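Local coordinates for protein laccase (Uncultured bacterium, PDB 4F7K) that probably oxidises phenols and related compounds as a multicopper oxidase, passing the electrons through copper centres to dioxygen, which is reduced to water, at residues A[96-101]-A[118-123]; A[352-357]-A[373-378]. All coordinates share one frame; numbering follows the deposited sequence.

Contact 1: A[96-101]-A[118-123]; sequences AGTFWY and PLIVEE
Tyr-101 places its CG between the backbone N and the carbonyl carbon (chi1 64°), turning the ring back across the neighbouring strand, where its edge meets the Pro-118 carbonyl: CE2 lies 3.3 Å from Pro-118 O, close to the ring plane. Its CD2 packs on Leu-119 CB, and its OH is hydrogen-bonded to Pro-35 O. An alanine here is likely to leave a gap beside Pro-118 and Leu-119, and the Pro-35 carbonyl without its hydroxyl partner. Phe-99 has CG beside its own N (chi1 -64°), and its ring atom CD2 comes within 3.9 Å of Val-121 CG2, while its CB packs on Leu-119 CD2. On the opposite face of the sheet, Thr-98 and Ile-120 lie side by side, with Thr-98 CG2 3.9 Å from Ile-120 CD1. Four backbone hydrogen bonds, linking Gly-97 with Val-121 and Phe-99 with Leu-119, establish the antiparallel register. Gly-97 N lies 2.8 Å from Val-121 O. The longest, Leu-119 N to Phe-99 O at 3.1 Å, has a nearly straight N-H, but the donor stands well above the carbonyl plane. At Gly-97 the backbone angles would jam any CB against the carbonyl O of Ala-96. Past the ladder, Glu-123 bends back so that its CG touches Ala-96 CB at 3.8 Å, while OE1 makes a salt bridge with Arg-185. Flanked by strands 37-40 and 59-62, this central strand pair is consistent with one sheet of a cupredoxin-like beta sandwich, the domain from which multicopper oxidases are built.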
loop_
_atom_site.group_PDB
_atom_site.type_symbol
_atom_site.label_atom_id
_atom_site.label_comp_id
_atom_site.label_asym_id
_atom_site.label_seq_id
_atom_site.Cartn_x
_atom_site.Cartn_y
_atom_site.Cartn_z
ATOM N N ALA A 96 -9.912 9.363 -5.357
ATOM C CA ALA A 96 -10.647 8.154 -5.060
ATOM C C ALA A 96 -9.707 6.964 -5.202
ATOM O O ALA A 96 -9.008 6.843 -6.203
ATOM C CB ALA A 96 -11.838 8.002 -5.980
ATOM N N GLY A 97 -9.712 6.078 -4.221
ATOM C CA GLY A 97 -9.012 4.818 -4.409
ATOM C C GLY A 97 -8.618 4.104 -3.124
ATOM O O GLY A 97 -9.056 4.483 -2.047
ATOM N N THR A 98 -7.814 3.050 -3.301
ATOM C CA THR A 98 -7.276 2.219 -2.231
ATOM C C THR A 98 -5.925 2.770 -1.790
ATOM O O THR A 98 -4.931 2.800 -2.550
ATOM C CB THR A 98 -7.081 0.788 -2.719
ATOM O OG1 THR A 98 -8.297 0.324 -3.293
ATOM C CG2 THR A 98 -6.682 -0.130 -1.575
ATOM N N PHE A 99 -5.912 3.253 -0.562
ATOM C CA PHE A 99 -4.684 3.770 0.032
ATOM C C PHE A 99 -4.435 2.957 1.300
ATOM O O PHE A 99 -5.148 1.971 1.534
ATOM C CB PHE A 99 -4.816 5.289 0.258
ATOM C CG PHE A 99 -4.974 6.057 -1.036
ATOM C CD1 PHE A 99 -3.881 6.291 -1.866
ATOM C CD2 PHE A 99 -6.227 6.516 -1.442
ATOM C CE1 PHE A 99 -4.014 6.967 -3.068
ATOM C CE2 PHE A 99 -6.377 7.202 -2.639
ATOM C CZ PHE A 99 -5.263 7.430 -3.472
ATOM N N TRP A 100 -3.430 3.339 2.098
ATOM C CA TRP A 100 -3.267 2.746 3.413
ATOM C C TRP A 100 -2.532 3.648 4.357
ATOM O O TRP A 100 -2.055 4.699 3.974
ATOM C CB TRP A 100 -2.654 1.329 3.329
ATOM C CG TRP A 100 -1.203 1.148 2.847
ATOM C CD1 TRP A 100 -0.662 1.492 1.632
ATOM C CD2 TRP A 100 -0.191 0.415 3.534
ATOM N NE1 TRP A 100 0.652 1.057 1.545
ATOM C CE2 TRP A 100 0.963 0.405 2.714
ATOM C CE3 TRP A 100 -0.144 -0.216 4.784
ATOM C CZ2 TRP A 100 2.149 -0.216 3.107
ATOM C CZ3 TRP A 100 1.032 -0.832 5.175
ATOM C CH2 TRP A 100 2.180 -0.819 4.348
ATOM N N TYR A 101 -2.459 3.246 5.621
ATOM C CA TYR A 101 -1.791 4.052 6.625
ATOM C C TYR A 101 -0.874 3.171 7.485
ATOM O O TYR A 101 -1.151 1.988 7.709
ATOM C CB TYR A 101 -2.863 4.776 7.446
ATOM C CG TYR A 101 -3.777 3.858 8.240
ATOM C CD1 TYR A 101 -3.414 3.432 9.541
ATOM C CD2 TYR A 101 -5.020 3.439 7.735
ATOM C CE1 TYR A 101 -4.257 2.592 10.302
ATOM C CE2 TYR A 101 -5.874 2.607 8.500
ATOM C CZ TYR A 101 -5.459 2.192 9.789
ATOM O OH TYR A 101 -6.263 1.404 10.586
ATOM N N PRO A 118 -5.939 -0.219 6.114
ATOM C CA PRO A 118 -6.367 0.315 4.853
ATOM C C PRO A 118 -7.147 1.615 5.002
ATOM O O PRO A 118 -7.862 1.846 5.996
ATOM C CB PRO A 118 -7.258 -0.792 4.308
ATOM C CG PRO A 118 -7.864 -1.396 5.541
ATOM C CD PRO A 118 -6.872 -1.249 6.628
ATOM N N LEU A 119 -6.971 2.467 4.003
ATOM C CA LEU A 119 -7.681 3.724 3.902
ATOM C C LEU A 119 -8.342 3.770 2.523
ATOM O O LEU A 119 -7.657 3.817 1.508
ATOM C CB LEU A 119 -6.715 4.911 4.096
ATOM C CG LEU A 119 -7.347 6.316 4.183
ATOM C CD1 LEU A 119 -6.532 7.233 5.054
ATOM C CD2 LEU A 119 -7.578 6.960 2.815
ATOM N N ILE A 120 -9.676 3.750 2.517
ATOM C CA ILE A 120 -10.461 3.761 1.314
ATOM C C ILE A 120 -11.119 5.133 1.089
ATOM O O ILE A 120 -11.879 5.630 1.928
ATOM C CB ILE A 120 -11.503 2.616 1.305
ATOM C CG1 ILE A 120 -10.846 1.254 1.612
ATOM C CG2 ILE A 120 -12.204 2.557 -0.039
ATOM C CD1 ILE A 120 -9.737 0.825 0.622
ATOM N N VAL A 121 -10.777 5.761 -0.032
ATOM C CA VAL A 121 -11.466 6.978 -0.479
ATOM C C VAL A 121 -12.437 6.610 -1.607
ATOM O O VAL A 121 -12.021 6.164 -2.656
ATOM C CB VAL A 121 -10.490 8.039 -0.986
ATOM C CG1 VAL A 121 -11.245 9.351 -1.271
ATOM C CG2 VAL A 121 -9.363 8.285 0.008
ATOM N N GLU A 122 -13.734 6.771 -1.357
ATOM C CA GLU A 122 -14.779 6.277 -2.244
ATOM C C GLU A 122 -15.010 7.205 -3.432
ATOM O O GLU A 122 -14.883 8.417 -3.285
ATOM C CB GLU A 122 -16.087 6.182 -1.485
ATOM C CG GLU A 122 -16.048 5.311 -0.237
ATOM C CD GLU A 122 -17.382 5.371 0.465
ATOM O OE1 GLU A 122 -18.391 5.652 -0.239
ATOM O OE2 GLU A 122 -17.432 5.169 1.694
ATOM N N GLU A 123 -15.342 6.632 -4.597
ATOM C CA GLU A 123 -15.751 7.419 -5.753
ATOM C C GLU A 123 -17.134 7.978 -5.407
ATOM O O GLU A 123 -17.881 7.325 -4.677
ATOM C CB GLU A 123 -15.865 6.554 -7.016
ATOM C CG GLU A 123 -14.575 5.953 -7.546
ATOM C CD GLU A 123 -14.172 4.637 -6.844
ATOM O OE1 GLU A 123 -15.076 3.831 -6.488
ATOM O OE2 GLU A 123 -12.944 4.412 -6.673
#

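Contact 2: A[352-357]-A[373-378]; sequences GIHLHG and RDTTLV
An antiparallel strand pair at the rim of a sheet joins Ile-353 and His-354 to Thr-376 and Thr-375, in what is probably the C-terminal cupredoxin-like domain. Strand 375-378 is outermost within the chain, and strand 351-355 separates it from strand 395-402. His-354 and His-356 form a His-X-His pattern of the kind that supplies ligands to the trinuclear copper cluster in multicopper oxidases. The geometry supports the pairing: the short strand axes approach to 4.7 Å, and Ile-353 exchanges two nearly straight backbone hydrogen bonds with Thr-376, the shorter being Thr-376 N to Ile-353 O at 2.8 Å. Ile-353 and Thr-376 share a face of the sheet, where Ile-353 CB rests 3.7 Å from Thr-376 CG2; Ile-353 CG1 also reaches Val-378 CG2 at 4.2 Å. Thr-376 OG1 turns instead to Glu-362. On the other face, His-354 and Thr-375 are cross-strand neighbours. The hydroxyl of Thr-375 donates to the carboxylate of its own neighbour, with OG1 2.8 Å from Asp-374 OD1, and OG1 is also hydrogen-bonded to His-62; the second oxygen of Asp-374, OD2, holds a salt bridge to Arg-232. The carbonyl of Asp-374 accepts from two donors, His-354 ND1 and, by a weak, long bond of 3.4 Å to Asp-374 O, Leu-355 N; the ND1 bond is the one that holds the imidazole's rotation. CG anti to the backbone N (chi1 172°) carries the His-354 ring to the neighbouring strand, and its rotation about CB-CG presents ND1 to Asp-374, while NE2 is hydrogen-bonded to His-60. ND1 donates to Asp-374 O at 2.8 Å, and that oxygen lies only 3° out of the ring plane, although ND1 itself stands 44° above the carbonyl plane.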
loop_
_atom_site.group_PDB
_atom_site.type_symbol
_atom_site.label_atom_id
_atom_site.label_comp_id
_atom_site.label_asym_id
_atom_site.label_seq_id
_atom_site.Cartn_x
_atom_site.Cartn_y
_atom_site.Cartn_z
ATOM N N GLY A 352 12.796 -0.727 -2.401
ATOM C CA GLY A 352 11.485 -0.144 -2.546
ATOM C C GLY A 352 11.594 1.372 -2.430
ATOM O O GLY A 352 12.274 1.886 -1.543
ATOM N N ILE A 353 10.953 2.098 -3.308
ATOM C CA ILE A 353 11.100 3.567 -3.322
ATOM C C ILE A 353 9.754 4.233 -3.185
ATOM O O ILE A 353 8.890 4.032 -4.021
ATOM C CB ILE A 353 11.687 4.019 -4.677
ATOM C CG1 ILE A 353 12.969 3.214 -4.990
ATOM C CG2 ILE A 353 11.869 5.561 -4.752
ATOM C CD1 ILE A 353 14.290 3.857 -4.460
ATOM N N HIS A 354 9.580 5.045 -2.150
ATOM C CA HIS A 354 8.298 5.718 -1.941
ATOM C C HIS A 354 8.445 7.255 -1.818
ATOM O O HIS A 354 9.201 7.740 -0.977
ATOM C CB HIS A 354 7.583 5.077 -0.753
ATOM C CG HIS A 354 6.339 5.797 -0.319
ATOM N ND1 HIS A 354 5.359 6.204 -1.204
ATOM C CD2 HIS A 354 5.906 6.156 0.916
ATOM C CE1 HIS A 354 4.389 6.802 -0.535
ATOM N NE2 HIS A 354 4.697 6.785 0.751
ATOM N N LEU A 355 7.739 7.997 -2.671
ATOM C CA LEU A 355 7.800 9.457 -2.678
ATOM C C LEU A 355 6.569 10.047 -2.029
ATOM O O LEU A 355 5.444 9.743 -2.431
ATOM C CB LEU A 355 7.934 10.022 -4.110
ATOM C CG LEU A 355 7.929 11.551 -4.156
ATOM C CD1 LEU A 355 9.207 12.122 -3.461
ATOM C CD2 LEU A 355 7.773 12.073 -5.575
ATOM N N HIS A 356 6.789 10.882 -1.015
ATOM C CA HIS A 356 5.686 11.386 -0.195
ATOM C C HIS A 356 4.974 12.557 -0.905
ATOM O O HIS A 356 5.610 13.361 -1.591
ATOM C CB HIS A 356 6.194 11.815 1.198
ATOM C CG HIS A 356 6.467 10.666 2.134
ATOM N ND1 HIS A 356 6.164 10.716 3.480
ATOM C CD2 HIS A 356 6.994 9.439 1.916
ATOM C CE1 HIS A 356 6.523 9.583 4.058
ATOM N NE2 HIS A 356 7.025 8.789 3.131
ATOM N N GLY A 357 3.654 12.594 -0.760
ATOM C CA GLY A 357 2.848 13.727 -1.155
ATOM C C GLY A 357 2.557 13.862 -2.643
ATOM O O GLY A 357 1.831 14.718 -3.014
ATOM N N ARG A 373 2.318 5.723 -10.194
ATOM C CA ARG A 373 2.480 4.978 -8.954
ATOM C C ARG A 373 2.760 5.967 -7.834
ATOM O O ARG A 373 3.058 7.119 -8.103
ATOM C CB ARG A 373 3.719 4.065 -9.080
ATOM C CG ARG A 373 3.561 2.785 -9.921
ATOM C CD ARG A 373 3.047 1.656 -8.982
ATOM N NE ARG A 373 2.995 0.385 -9.668
ATOM C CZ ARG A 373 2.305 -0.677 -9.284
ATOM N NH1 ARG A 373 1.554 -0.676 -8.169
ATOM N NH2 ARG A 373 2.381 -1.759 -10.056
ATOM N N ASP A 374 2.700 5.521 -6.579
ATOM C CA ASP A 374 3.279 6.319 -5.516
ATOM C C ASP A 374 4.456 5.556 -4.864
ATOM O O ASP A 374 5.187 6.125 -4.042
ATOM C CB ASP A 374 2.212 6.822 -4.502
ATOM C CG ASP A 374 1.436 5.694 -3.824
ATOM O OD1 ASP A 374 2.079 4.688 -3.397
ATOM O OD2 ASP A 374 0.172 5.818 -3.703
ATOM N N THR A 375 4.654 4.305 -5.287
ATOM C CA THR A 375 5.681 3.437 -4.745
ATOM C C THR A 375 6.205 2.608 -5.889
ATOM O O THR A 375 5.418 2.003 -6.625
ATOM C CB THR A 375 5.068 2.433 -3.713
ATOM O OG1 THR A 375 4.312 3.141 -2.729
ATOM C CG2 THR A 375 6.125 1.580 -3.023
ATOM N N THR A 376 7.519 2.526 -6.014
ATOM C CA THR A 376 8.095 1.755 -7.075
ATOM C C THR A 376 9.181 0.807 -6.576
ATOM O O THR A 376 9.476 0.775 -5.386
ATOM C CB THR A 376 8.579 2.647 -8.225
ATOM O OG1 THR A 376 8.966 1.817 -9.312
ATOM C CG2 THR A 376 9.719 3.570 -7.807
ATOM N N LEU A 377 9.712 -0.015 -7.468
ATOM C CA LEU A 377 10.706 -1.011 -7.084
ATOM C C LEU A 377 11.824 -0.989 -8.074
ATOM O O LEU A 377 11.573 -1.060 -9.270
ATOM C CB LEU A 377 10.133 -2.442 -7.028
ATOM C CG LEU A 377 11.254 -3.410 -6.571
ATOM C CD1 LEU A 377 11.149 -3.766 -5.094
ATOM C CD2 LEU A 377 11.388 -4.657 -7.463
ATOM N N VAL A 378 13.049 -0.852 -7.585
ATOM C CA VAL A 378 14.215 -0.887 -8.465
ATOM C C VAL A 378 15.074 -2.075 -8.104
ATOM O O VAL A 378 15.717 -2.104 -7.050
ATOM C CB VAL A 378 15.049 0.397 -8.391
ATOM C CG1 VAL A 378 16.224 0.338 -9.385
ATOM C CG2 VAL A 378 14.170 1.618 -8.681
#

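From the N terminus, contact 1 comes first: 96-101 pairs with 118-123 and closes a 16-residue loop that begins at His-102. Contact 2 follows much later, 352-357 pairing with 373-378 around a 15-residue excursion that supplies strands 360-363 and 369-373 to the other sheet of its domain. The two are in series, neither nested nor crossed. The centres of contact 1 and contact 2 are about 17 Å apart, yet the nearest atoms of contact 1 and contact 2 approach to about 4 Å without touching. Two residues bridge them: His-62 stacks on Trp-100 and bonds Thr-375, and Arg-232, from strand 232-239, bonds Thr-98 O and salt-bridges Asp-374, linking what are probably three cupredoxin-like domains.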